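Local atomic coordinates of NADPH-quinone reductase (PDB entry 3HA2), a protein that probably binds FMN and probably passes electrons from NAD(P)H to quinones, this chain being its flavodoxin-like part. Residues S47-N52 and Y88-K93; R54-F59 and Q162-V167; L95-S100 and L137-V142. One frame throughout, in Å; residues are numbered along the deposited sequence.

Overall arrangement
The three contacts illustrate how a flavodoxin-like fold is tied together around one parallel sheet of strand order 2-1-3-4-5. Contact 3 lies within the sheet, joining strand 94-101 to strand 135-143, at one edge of the sheet. Contact 2, its centre about 8 Å away, sets the last helix, 150-165, against the central strand 54-60. Contact 1 is more peripheral, its centre about 14 Å from that of contact 2 and 19 Å from that of contact 3; it fastens the end of helix 42-50 to the loop entering strand 94-101. Along the chain, contacts 1 and 2 interleave, and contact 3 follows contact 1. Together they tie a helix end, a strand pair and the last helix into one domain of a longer protein.

Contact 1: S47-N52 and Y88-K93; sequences SLLLQN and YALEGK
The last turn of helix 42-50 faces two consecutive beta turns, type I from Tyr88 to Glu91 and type II from Leu90 to Lys93, with the CA atoms of Leu50 and Ala89 7.0 Å apart. Lys93 reaches to the carbonyls at the helix end. Its chain runs extended through CG, CD and CE and bends at the last torsion (chi4 -70°), which turns NZ into the group of oxygens. NZ donates to Asn52 O at 2.7 Å, with weak, longer bonds to Leu49 O and Leu50 O; a water accepts from NZ and donates to Leu50 O. This is a form of C-terminal capping by a positive charge, which the helix dipole would favour, supplied here by the turns leading into strand 94-101. Asn52 is itself held against the helix, its ND2 giving a nearly straight bond to Leu48 O (2.8 Å, 165° at the hydrogen). The apolar part of the contact is small: Leu50 CD2 meets Ala89 CB at 3.9 Å, and Leu90 CD2 approaches Leu49 CB at 4.2 Å. Phe82 of helix 80-83 touches Leu49, Leu50 and Ala89, while Leu49 also packs on Trp73 and Val77 of helix 68-77 and on Leu4 of strand 3-7.

Contact 2: R54-F59 and Q162-V167; sequences RIILEF and QYATNV
Arg54 grips Asn166 O and Ile56 meets Ala164 and Tyr163, joining strand 54-60, central in the parallel sheet of this flavodoxin-like fold, to the C-terminal end of helix 150-165. The side chain of Arg54 starts with CB directed at the helix and runs extended through CG (chi1 178°) to CD, which passes 3.6 Å from Tyr163 O. There the chain bends (chi3 -65°) and brings the guanidinium up to the backbone carbonyls at the end of the helix. NE turns to another partner, a salt bridge with Glu94 OE1, so the charge is shared between a carboxylate and the helix end. NH1 donates to Asn166 O at 2.9 Å and makes a weak, bent bond to Tyr163 O. NH2 converges on the same Asn166 O, also at 2.9 Å, so that both terminal nitrogens grip one oxygen lying in the guanidinium plane. NH1 comes to that oxygen from above its carbonyl plane, whereas NH2 is only slightly tilted from it. The double grip fixes the rotation of the group.

Two residues along, Ile56 continues the same face of the strand. Its CD1 lies 3.8 Å from Ala164 CA and 3.9 Å from Tyr163 CD2. The Tyr163 side chain also touches Leu140. Nearby, Ala164 O accepts a hydrogen bond from Thr3 OG1 of strand 3-7.

Contact 3: L95-S100 and L137-V142; sequences LGIVVS and LPILAV
Val99 N donates to Leu140 O at 3.0 Å, one of four backbone hydrogen bonds that join strand 94-101 to strand 135-143. Before it, Leu140 N donates to Ile97 O at 2.8 Å, almost in line with the carbonyl (C=O...N angle 176°), and after it Val142 N donates to Val99 O. The chains run parallel, the axes of segments 95-100 and 140-142 making 15°, with Val98 beside Leu140, Val99 beside Ala141 and Ser100 beside Val142. CA-H...O contacts accompany these bonds, including one from Ser100 CA to Val142 O at 3.1 Å. A fourth bond, Leu137 N to Leu95 O, holds the earlier part of the second segment, where Leu137 lays CD1 4.0 Å from Gly96 CA.

On one face, Val98 points the same way as Leu140, its CG2 lying 4.2 Å from Leu140 CB, while its other branch, CG1, slants across to Val142 CG2 at 3.9 Å. The other face carries Val99, whose CG1 sits between the backbone N and the carbonyl carbon (chi1 55°). This rotation sets it 3.7 Å from Ile139 CG2, and Ile139 CG2 in turn lies beside Ile97 CG2.

Outside this first shell, helix 150-165 covers the face of Val98 and Val142: Tyr160 and Tyr163 rest on Val98, and Leu156 on Val142. Met122 and Phe125 pack against the Ile97 face, where Met122 also touches Ile139. Strand 54-60 pairs with the far edge of strand 94-101 through Ile55, Leu57 and Phe59. Tyr163 OH bonds to both Pro138 O and Ile97 N, bridging the two strands where their direct pairing is interrupted. A sulfate, probably from the crystallisation liquor though such ions often mark pockets, lies about 6 Å from the Ser100 side chain. Helices on both faces make a three-layer alpha/beta/alpha sandwich; with strand order 2-1-3-4-5 it is the flavodoxin-like fold.

Contact 1: S47-N52 and Y88-K93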
ATOM      1  N   SER A  47      -1.116  21.994   5.995  1.00 21.35           N
ATOM      2  CA  SER A  47      -0.494  23.026   6.810  1.00 22.37           C
ATOM      3  C   SER A  47       0.632  22.460   7.669  1.00 22.03           C
ATOM      4  O   SER A  47       1.706  23.051   7.746  1.00 21.74           O
ATOM      5  CB  SER A  47      -1.509  23.714   7.706  1.00 23.04           C
ATOM      6  OG  SER A  47      -0.870  24.778   8.389  1.00 26.21           O
ATOM      7  N   LEU A  48       0.377  21.325   8.318  1.00 21.39           N
ATOM      8  CA  LEU A  48       1.404  20.698   9.160  1.00 21.36           C
ATOM      9  C   LEU A  48       2.616  20.269   8.344  1.00 21.85           C
ATOM     10  O   LEU A  48       3.759  20.457   8.767  1.00 22.13           O
ATOM     11  CB  LEU A  48       0.818  19.506   9.925  1.00 21.91           C
ATOM     12  CG  LEU A  48      -0.174  19.849  11.039  1.00 22.36           C
ATOM     13  CD1 LEU A  48      -0.754  18.553  11.605  1.00 22.04           C
ATOM     14  CD2 LEU A  48       0.508  20.653  12.154  1.00 23.01           C
ATOM     15  N   LEU A  49       2.378  19.694   7.168  1.00 21.62           N
ATOM     16  CA  LEU A  49       3.492  19.331   6.286  1.00 21.66           C
ATOM     17  C   LEU A  49       4.364  20.530   5.927  1.00 22.00           C
ATOM     18  O   LEU A  49       5.600  20.455   5.995  1.00 22.12           O
ATOM     19  CB  LEU A  49       2.989  18.655   5.019  1.00 20.77           C
ATOM     20  CG  LEU A  49       2.379  17.275   5.260  1.00 21.15           C
ATOM     21  CD1 LEU A  49       1.540  16.904   4.048  1.00 19.93           C
ATOM     22  CD2 LEU A  49       3.448  16.240   5.472  1.00 20.38           C
ATOM     23  N   LEU A  50       3.720  21.636   5.568  1.00 22.62           N
ATOM     24  CA  LEU A  50       4.442  22.831   5.146  1.00 23.39           C
ATOM     25  C   LEU A  50       5.318  23.388   6.265  1.00 23.87           C
ATOM     26  O   LEU A  50       6.340  24.010   5.991  1.00 24.33           O
ATOM     27  CB  LEU A  50       3.473  23.904   4.640  1.00 23.61           C
ATOM     28  CG  LEU A  50       2.789  23.677   3.284  1.00 24.44           C
ATOM     29  CD1 LEU A  50       1.787  24.794   2.996  1.00 25.73           C
ATOM     30  CD2 LEU A  50       3.800  23.591   2.158  1.00 27.43           C
ATOM     31  N   GLN A  51       4.905  23.158   7.509  1.00 24.19           N
ATOM     32  CA  GLN A  51       5.559  23.724   8.691  1.00 25.14           C
ATOM     33  C   GLN A  51       6.702  22.842   9.205  1.00 24.72           C
ATOM     34  O   GLN A  51       7.375  23.198  10.170  1.00 24.90           O
ATOM     35  CB  GLN A  51       4.539  23.902   9.819  1.00 24.90           C
ATOM     36  CG  GLN A  51       3.476  24.966   9.564  1.00 26.90           C
ATOM     37  CD  GLN A  51       2.365  24.940  10.606  1.00 27.76           C
ATOM     38  OE1 GLN A  51       1.180  24.945  10.267  1.00 33.81           O
ATOM     39  NE2 GLN A  51       2.742  24.901  11.879  1.00 30.38           N
ATOM     40  N   ASN A  52       6.898  21.678   8.594  1.00 24.06           N
ATOM     41  CA  ASN A  52       7.917  20.745   9.094  1.00 23.74           C
ATOM     42  C   ASN A  52       8.940  20.374   8.037  1.00 23.77           C
ATOM     43  O   ASN A  52       8.648  20.441   6.843  1.00 24.38           O
ATOM     44  CB  ASN A  52       7.271  19.509   9.734  1.00 23.51           C
ATOM     45  CG  ASN A  52       6.604  19.833  11.061  1.00 24.14           C
ATOM     46  OD1 ASN A  52       7.212  19.669  12.124  1.00 25.17           O
ATOM     47  ND2 ASN A  52       5.372  20.335  11.009  1.00 20.94           N
ATOM     48  N   TYR A  88       5.188  21.410  -5.830  1.00 27.27           N
ATOM     49  CA  TYR A  88       6.150  20.482  -5.208  1.00 26.11           C
ATOM     50  C   TYR A  88       6.422  20.908  -3.770  1.00 25.08           C
ATOM     51  O   TYR A  88       7.555  21.233  -3.410  1.00 23.90           O
ATOM     52  CB  TYR A  88       7.465  20.401  -6.007  1.00 26.72           C
ATOM     53  CG  TYR A  88       7.359  19.511  -7.218  1.00 27.06           C
ATOM     54  CD1 TYR A  88       7.668  18.156  -7.139  1.00 28.41           C
ATOM     55  CD2 TYR A  88       6.892  20.012  -8.430  1.00 28.17           C
ATOM     56  CE1 TYR A  88       7.548  17.325  -8.240  1.00 27.05           C
ATOM     57  CE2 TYR A  88       6.775  19.189  -9.544  1.00 28.66           C
ATOM     58  CZ  TYR A  88       7.101  17.852  -9.438  1.00 28.52           C
ATOM     59  OH  TYR A  88       6.983  17.035 -10.535  1.00 29.21           O
ATOM     60  N   ALA A  89       5.354  20.912  -2.970  1.00 24.11           N
ATOM     61  CA  ALA A  89       5.372  21.483  -1.628  1.00 24.07           C
ATOM     62  C   ALA A  89       6.399  20.818  -0.720  1.00 23.85           C
ATOM     63  O   ALA A  89       6.935  21.456   0.197  1.00 24.42           O
ATOM     64  CB  ALA A  89       3.983  21.396  -1.004  1.00 23.58           C
ATOM     65  N   LEU A  90       6.688  19.550  -1.005  1.00 23.49           N
ATOM     66  CA  LEU A  90       7.555  18.732  -0.154  1.00 23.52           C
ATOM     67  C   LEU A  90       9.019  18.752  -0.544  1.00 23.48           C
ATOM     68  O   LEU A  90       9.838  18.119   0.126  1.00 22.89           O
ATOM     69  CB  LEU A  90       7.041  17.286  -0.119  1.00 23.71           C
ATOM     70  CG  LEU A  90       5.539  17.154   0.185  1.00 25.55           C
ATOM     71  CD1 LEU A  90       5.083  15.730  -0.048  1.00 27.82           C
ATOM     72  CD2 LEU A  90       5.213  17.599   1.607  1.00 26.64           C
ATOM     73  N   GLU A  91       9.365  19.498  -1.597  1.00 22.91           N
ATOM     74  CA  GLU A  91      10.734  19.458  -2.131  1.00 23.66           C
ATOM     75  C   GLU A  91      11.763  19.809  -1.066  1.00 22.88           C
ATOM     76  O   GLU A  91      11.651  20.844  -0.421  1.00 23.01           O
ATOM     77  CB  GLU A  91      10.895  20.420  -3.315  1.00 22.69           C
ATOM     78  CG  GLU A  91      12.290  20.366  -3.939  1.00 23.82           C
ATOM     79  CD  GLU A  91      12.417  21.224  -5.184  1.00 26.04           C
ATOM     80  OE1 GLU A  91      11.467  21.986  -5.506  1.00 27.35           O
ATOM     81  OE2 GLU A  91      13.474  21.127  -5.844  1.00 28.93           O
ATOM     82  N   GLY A  92      12.762  18.945  -0.884  1.00 23.20           N
ATOM     83  CA  GLY A  92      13.822  19.197   0.097  1.00 23.15           C
ATOM     84  C   GLY A  92      13.543  18.702   1.514  1.00 22.78           C
ATOM     85  O   GLY A  92      14.449  18.707   2.363  1.00 23.78           O
ATOM     86  N   LYS A  93      12.300  18.314   1.794  1.00 22.05           N
ATOM     87  CA  LYS A  93      11.961  17.736   3.101  1.00 21.73           C
ATOM     88  C   LYS A  93      12.451  16.287   3.133  1.00 22.10           C
ATOM     89  O   LYS A  93      12.681  15.677   2.077  1.00 22.85           O
ATOM     90  CB  LYS A  93      10.445  17.816   3.374  1.00 21.41           C
ATOM     91  CG  LYS A  93       9.890  19.240   3.376  1.00 21.42           C
ATOM     92  CD  LYS A  93       8.359  19.261   3.581  1.00 21.91           C
ATOM     93  CE  LYS A  93       7.795  20.658   3.363  1.00 21.33           C
ATOM     94  NZ  LYS A  93       8.223  21.581   4.470  1.00 21.61           N
TER
HETATM   95  O   HOH W   1       7.443  24.225   3.532  1.00 26.25           O

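Contact 2: R54-F59 and Q162-V167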
ATOM      1  N   ARG A  54      11.201  17.442   8.506  1.00 21.84           N
ATOM      2  CA  ARG A  54      11.317  15.993   8.446  1.00 21.43           C
ATOM      3  C   ARG A  54       9.953  15.402   8.778  1.00 20.97           C
ATOM      4  O   ARG A  54       9.365  15.719   9.807  1.00 22.13           O
ATOM      5  CB  ARG A  54      12.369  15.482   9.437  1.00 20.83           C
ATOM      6  CG  ARG A  54      12.498  13.968   9.459  1.00 21.36           C
ATOM      7  CD  ARG A  54      13.645  13.523  10.383  1.00 20.95           C
ATOM      8  NE  ARG A  54      14.938  13.981   9.882  1.00 22.44           N
ATOM      9  CZ  ARG A  54      16.074  13.931  10.574  1.00 26.27           C
ATOM     10  NH1 ARG A  54      16.091  13.446  11.815  1.00 27.86           N
ATOM     11  NH2 ARG A  54      17.198  14.386  10.028  1.00 25.15           N
ATOM     12  N   ILE A  55       9.463  14.552   7.885  1.00 21.73           N
ATOM     13  CA  ILE A  55       8.142  13.971   8.001  1.00 21.48           C
ATOM     14  C   ILE A  55       8.357  12.481   8.192  1.00 21.66           C
ATOM     15  O   ILE A  55       8.958  11.818   7.340  1.00 21.76           O
ATOM     16  CB  ILE A  55       7.270  14.192   6.715  1.00 21.58           C
ATOM     17  CG1 ILE A  55       7.388  15.630   6.130  1.00 21.03           C
ATOM     18  CG2 ILE A  55       5.817  13.778   6.973  1.00 21.70           C
ATOM     19  CD1 ILE A  55       7.005  16.782   7.076  1.00 21.29           C
ATOM     20  N   ILE A  56       7.881  11.966   9.315  1.00 21.95           N
ATOM     21  CA  ILE A  56       8.021  10.556   9.612  1.00 22.55           C
ATOM     22  C   ILE A  56       6.648   9.897   9.599  1.00 22.51           C
ATOM     23  O   ILE A  56       5.715  10.369  10.248  1.00 22.57           O
ATOM     24  CB  ILE A  56       8.724  10.362  10.959  1.00 22.56           C
ATOM     25  CG1 ILE A  56      10.199  10.767  10.826  1.00 23.01           C
ATOM     26  CG2 ILE A  56       8.555   8.936  11.461  1.00 23.78           C
ATOM     27  CD1 ILE A  56      10.917  10.965  12.159  1.00 24.50           C
ATOM     28  N   LEU A  57       6.518   8.820   8.842  1.00 21.78           N
ATOM     29  CA  LEU A  57       5.263   8.077   8.863  1.00 21.89           C
ATOM     30  C   LEU A  57       5.473   6.869   9.742  1.00 21.59           C
ATOM     31  O   LEU A  57       6.373   6.056   9.496  1.00 22.35           O
ATOM     32  CB  LEU A  57       4.867   7.626   7.468  1.00 21.52           C
ATOM     33  CG  LEU A  57       4.892   8.715   6.391  1.00 22.20           C
ATOM     34  CD1 LEU A  57       4.432   8.071   5.064  1.00 22.13           C
ATOM     35  CD2 LEU A  57       4.051   9.942   6.749  1.00 24.07           C
ATOM     36  N   GLU A  58       4.633   6.766  10.764  1.00 21.30           N
ATOM     37  CA  GLU A  58       4.788   5.767  11.822  1.00 21.70           C
ATOM     38  C   GLU A  58       3.558   4.851  11.850  1.00 22.84           C
ATOM     39  O   GLU A  58       2.429   5.280  12.190  1.00 22.62           O
ATOM     40  CB  GLU A  58       4.973   6.488  13.164  1.00 21.69           C
ATOM     41  CG  GLU A  58       5.134   5.570  14.350  1.00 23.54           C
ATOM     42  CD  GLU A  58       5.772   6.249  15.533  1.00 24.71           C
ATOM     43  OE1 GLU A  58       6.599   7.176  15.342  1.00 26.70           O
ATOM     44  OE2 GLU A  58       5.452   5.836  16.667  1.00 26.23           O
ATOM     45  N   PHE A  59       3.765   3.581  11.510  1.00 22.55           N
ATOM     46  CA  PHE A  59       2.631   2.672  11.356  1.00 22.97           C
ATOM     47  C   PHE A  59       3.006   1.200  11.531  1.00 23.17           C
ATOM     48  O   PHE A  59       4.171   0.834  11.367  1.00 23.85           O
ATOM     49  CB  PHE A  59       2.000   2.890   9.967  1.00 21.84           C
ATOM     50  CG  PHE A  59       2.970   2.692   8.798  1.00 22.87           C
ATOM     51  CD1 PHE A  59       3.731   3.756   8.289  1.00 23.38           C
ATOM     52  CD2 PHE A  59       3.122   1.433   8.215  1.00 22.57           C
ATOM     53  CE1 PHE A  59       4.628   3.564   7.218  1.00 22.71           C
ATOM     54  CE2 PHE A  59       4.008   1.234   7.136  1.00 23.31           C
ATOM     55  CZ  PHE A  59       4.758   2.305   6.637  1.00 22.62           C
ATOM     56  N   GLN A 162      16.850   9.701  18.022  1.00 25.36           N
ATOM     57  CA  GLN A 162      17.810  10.182  17.022  1.00 26.08           C
ATOM     58  C   GLN A 162      17.159  10.322  15.651  1.00 26.31           C
ATOM     59  O   GLN A 162      17.374  11.312  14.941  1.00 26.50           O
ATOM     60  CB  GLN A 162      18.995   9.222  16.927  1.00 26.44           C
ATOM     61  CG  GLN A 162      19.847   9.193  18.198  1.00 30.06           C
ATOM     62  CD  GLN A 162      20.376  10.572  18.534  1.00 35.28           C
ATOM     63  OE1 GLN A 162      21.144  11.159  17.763  1.00 38.64           O
ATOM     64  NE2 GLN A 162      19.956  11.108  19.679  1.00 37.67           N
ATOM     65  N   TYR A 163      16.344   9.327  15.310  1.00 25.92           N
ATOM     66  CA  TYR A 163      15.631   9.298  14.031  1.00 26.20           C
ATOM     67  C   TYR A 163      14.755  10.538  13.872  1.00 26.83           C
ATOM     68  O   TYR A 163      14.716  11.144  12.807  1.00 26.82           O
ATOM     69  CB  TYR A 163      14.809   8.010  13.920  1.00 25.16           C
ATOM     70  CG  TYR A 163      14.394   7.657  12.496  1.00 24.48           C
ATOM     71  CD1 TYR A 163      15.346   7.263  11.550  1.00 24.78           C
ATOM     72  CD2 TYR A 163      13.046   7.720  12.098  1.00 24.66           C
ATOM     73  CE1 TYR A 163      14.970   6.934  10.229  1.00 24.38           C
ATOM     74  CE2 TYR A 163      12.664   7.384  10.778  1.00 22.64           C
ATOM     75  CZ  TYR A 163      13.635   6.997   9.862  1.00 23.63           C
ATOM     76  OH  TYR A 163      13.264   6.682   8.566  1.00 22.25           O
ATOM     77  N   ALA A 164      14.089  10.931  14.957  1.00 27.61           N
ATOM     78  CA  ALA A 164      13.211  12.091  14.971  1.00 29.24           C
ATOM     79  C   ALA A 164      13.927  13.440  15.072  1.00 30.52           C
ATOM     80  O   ALA A 164      13.369  14.459  14.681  1.00 30.80           O
ATOM     81  CB  ALA A 164      12.185  11.958  16.106  1.00 29.14           C
ATOM     82  N   THR A 165      15.149  13.470  15.605  1.00 32.27           N
ATOM     83  CA  THR A 165      15.765  14.761  15.960  1.00 33.95           C
ATOM     84  C   THR A 165      17.175  14.988  15.423  1.00 35.62           C
ATOM     85  O   THR A 165      17.588  16.136  15.247  1.00 35.61           O
ATOM     86  CB  THR A 165      15.837  14.978  17.496  1.00 34.04           C
ATOM     87  OG1 THR A 165      16.749  14.030  18.066  1.00 34.19           O
ATOM     88  CG2 THR A 165      14.479  14.821  18.151  1.00 34.03           C
ATOM     89  N   ASN A 166      17.932  13.910  15.219  1.00 37.46           N
ATOM     90  CA  ASN A 166      19.305  14.055  14.741  1.00 39.80           C
ATOM     91  C   ASN A 166      19.293  14.763  13.398  1.00 40.90           C
ATOM     92  O   ASN A 166      18.837  14.214  12.382  1.00 40.81           O
ATOM     93  CB  ASN A 166      20.034  12.711  14.661  1.00 40.08           C
ATOM     94  CG  ASN A 166      21.420  12.839  14.059  1.00 41.91           C
ATOM     95  OD1 ASN A 166      22.310  13.458  14.643  1.00 44.50           O
ATOM     96  ND2 ASN A 166      21.613  12.243  12.886  1.00 44.49           N
ATOM     97  N   VAL A 167      19.762  16.005  13.421  1.00 42.50           N
ATOM     98  CA  VAL A 167      19.731  16.862  12.242  1.00 44.07           C
ATOM     99  C   VAL A 167      20.572  16.251  11.118  1.00 44.84           C
ATOM    100  O   VAL A 167      20.143  16.235   9.966  1.00 45.49           O
ATOM    101  CB  VAL A 167      20.130  18.339  12.584  1.00 44.16           C
ATOM    102  CG1 VAL A 167      21.498  18.407  13.278  1.00 44.67           C
ATOM    103  CG2 VAL A 167      20.083  19.239  11.344  1.00 44.06           C
TER

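Contact 3: L95-S100 and L137-V142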
ATOM      1  N   LEU A  95      11.821  12.343   4.253  1.00 22.34           N
ATOM      2  CA  LEU A  95      10.739  11.398   4.532  1.00 21.98           C
ATOM      3  C   LEU A  95      11.347  10.227   5.284  1.00 21.82           C
ATOM      4  O   LEU A  95      12.296   9.616   4.797  1.00 21.93           O
ATOM      5  CB  LEU A  95      10.096  10.876   3.253  1.00 22.00           C
ATOM      6  CG  LEU A  95       8.935   9.892   3.492  1.00 22.71           C
ATOM      7  CD1 LEU A  95       7.735  10.582   4.228  1.00 23.18           C
ATOM      8  CD2 LEU A  95       8.462   9.221   2.192  1.00 23.05           C
ATOM      9  N   GLY A  96      10.796   9.931   6.457  1.00 21.19           N
ATOM     10  CA  GLY A  96      11.213   8.775   7.255  1.00 21.58           C
ATOM     11  C   GLY A  96      10.040   7.840   7.482  1.00 22.21           C
ATOM     12  O   GLY A  96       8.867   8.235   7.380  1.00 22.30           O
ATOM     13  N   ILE A  97      10.361   6.598   7.807  1.00 22.60           N
ATOM     14  CA  ILE A  97       9.367   5.557   8.027  1.00 22.48           C
ATOM     15  C   ILE A  97       9.735   4.836   9.310  1.00 22.51           C
ATOM     16  O   ILE A  97      10.863   4.324   9.442  1.00 23.12           O
ATOM     17  CB  ILE A  97       9.370   4.536   6.845  1.00 22.55           C
ATOM     18  CG1 ILE A  97       9.056   5.232   5.506  1.00 23.06           C
ATOM     19  CG2 ILE A  97       8.421   3.339   7.161  1.00 24.57           C
ATOM     20  CD1 ILE A  97       7.654   5.789   5.384  1.00 26.30           C
ATOM     21  N   VAL A  98       8.815   4.822  10.273  1.00 22.04           N
ATOM     22  CA  VAL A  98       8.965   3.969  11.466  1.00 22.70           C
ATOM     23  C   VAL A  98       7.896   2.882  11.355  1.00 23.27           C
ATOM     24  O   VAL A  98       6.726   3.138  11.635  1.00 22.96           O
ATOM     25  CB  VAL A  98       8.821   4.773  12.780  1.00 22.67           C
ATOM     26  CG1 VAL A  98       8.958   3.833  14.024  1.00 23.15           C
ATOM     27  CG2 VAL A  98       9.901   5.878  12.827  1.00 23.26           C
ATOM     28  N   VAL A  99       8.300   1.687  10.903  1.00 23.15           N
ATOM     29  CA  VAL A  99       7.348   0.615  10.605  1.00 22.79           C
ATOM     30  C   VAL A  99       7.499  -0.531  11.591  1.00 23.58           C
ATOM     31  O   VAL A  99       8.593  -1.047  11.784  1.00 22.86           O
ATOM     32  CB  VAL A  99       7.454   0.123   9.112  1.00 22.10           C
ATOM     33  CG1 VAL A  99       8.899  -0.317   8.743  1.00 22.41           C
ATOM     34  CG2 VAL A  99       6.449  -0.985   8.844  1.00 22.07           C
ATOM     35  N   SER A 100       6.408  -0.892  12.255  1.00 24.18           N
ATOM     36  CA  SER A 100       6.496  -1.921  13.279  1.00 26.13           C
ATOM     37  C   SER A 100       5.871  -3.216  12.766  1.00 26.52           C
ATOM     38  O   SER A 100       4.921  -3.188  11.956  1.00 26.06           O
ATOM     39  CB  SER A 100       5.872  -1.435  14.594  1.00 26.18           C
ATOM     40  OG  SER A 100       4.508  -1.155  14.409  1.00 31.53           O
ATOM     41  N   LEU A 137      15.004   8.825   3.946  1.00 23.85           N
ATOM     42  CA  LEU A 137      15.888   8.348   5.018  1.00 23.68           C
ATOM     43  C   LEU A 137      15.912   6.828   5.082  1.00 23.39           C
ATOM     44  O   LEU A 137      14.972   6.179   4.611  1.00 23.37           O
ATOM     45  CB  LEU A 137      15.409   8.882   6.375  1.00 24.31           C
ATOM     46  CG  LEU A 137      15.318  10.397   6.588  1.00 24.65           C
ATOM     47  CD1 LEU A 137      14.619  10.696   7.917  1.00 26.04           C
ATOM     48  CD2 LEU A 137      16.685  11.053   6.547  1.00 26.74           C
ATOM     49  N   PRO A 138      16.974   6.243   5.672  1.00 23.55           N
ATOM     50  CA  PRO A 138      16.906   4.805   5.909  1.00 23.55           C
ATOM     51  C   PRO A 138      15.680   4.561   6.781  1.00 23.42           C
ATOM     52  O   PRO A 138      15.347   5.395   7.598  1.00 23.61           O
ATOM     53  CB  PRO A 138      18.178   4.514   6.705  1.00 23.38           C
ATOM     54  CG  PRO A 138      19.088   5.601   6.389  1.00 25.11           C
ATOM     55  CD  PRO A 138      18.231   6.817   6.180  1.00 23.18           C
ATOM     56  N   ILE A 139      15.014   3.436   6.574  1.00 23.34           N
ATOM     57  CA  ILE A 139      13.806   3.048   7.317  1.00 22.57           C
ATOM     58  C   ILE A 139      14.136   2.600   8.738  1.00 22.48           C
ATOM     59  O   ILE A 139      15.107   1.885   8.947  1.00 22.54           O
ATOM     60  CB  ILE A 139      13.138   1.879   6.583  1.00 22.57           C
ATOM     61  CG1 ILE A 139      12.798   2.303   5.135  1.00 23.84           C
ATOM     62  CG2 ILE A 139      11.899   1.348   7.353  1.00 22.10           C
ATOM     63  CD1 ILE A 139      12.718   1.142   4.146  1.00 26.26           C
ATOM     64  N   LEU A 140      13.325   3.016   9.714  1.00 22.80           N
ATOM     65  CA  LEU A 140      13.485   2.489  11.080  1.00 23.32           C
ATOM     66  C   LEU A 140      12.472   1.355  11.245  1.00 23.67           C
ATOM     67  O   LEU A 140      11.290   1.612  11.459  1.00 24.18           O
ATOM     68  CB  LEU A 140      13.297   3.590  12.147  1.00 22.95           C
ATOM     69  CG  LEU A 140      13.486   3.107  13.598  1.00 24.55           C
ATOM     70  CD1 LEU A 140      14.827   2.432  13.762  1.00 27.47           C
ATOM     71  CD2 LEU A 140      13.386   4.282  14.539  1.00 27.50           C
ATOM     72  N   ALA A 141      12.938   0.114  11.112  1.00 23.92           N
ATOM     73  CA  ALA A 141      12.047  -1.052  11.277  1.00 24.21           C
ATOM     74  C   ALA A 141      12.056  -1.496  12.737  1.00 24.50           C
ATOM     75  O   ALA A 141      13.127  -1.603  13.360  1.00 25.15           O
ATOM     76  CB  ALA A 141      12.455  -2.202  10.336  1.00 24.47           C
ATOM     77  N   VAL A 142      10.862  -1.724  13.279  1.00 24.27           N
ATOM     78  CA  VAL A 142      10.684  -2.044  14.692  1.00 24.90           C
ATOM     79  C   VAL A 142      10.002  -3.409  14.757  1.00 25.46           C
ATOM     80  O   VAL A 142       8.803  -3.517  14.534  1.00 26.09           O
ATOM     81  CB  VAL A 142       9.830  -0.959  15.394  1.00 24.69           C
ATOM     82  CG1 VAL A 142       9.583  -1.299  16.862  1.00 25.92           C
ATOM     83  CG2 VAL A 142      10.497   0.421  15.268  1.00 25.40           C
TER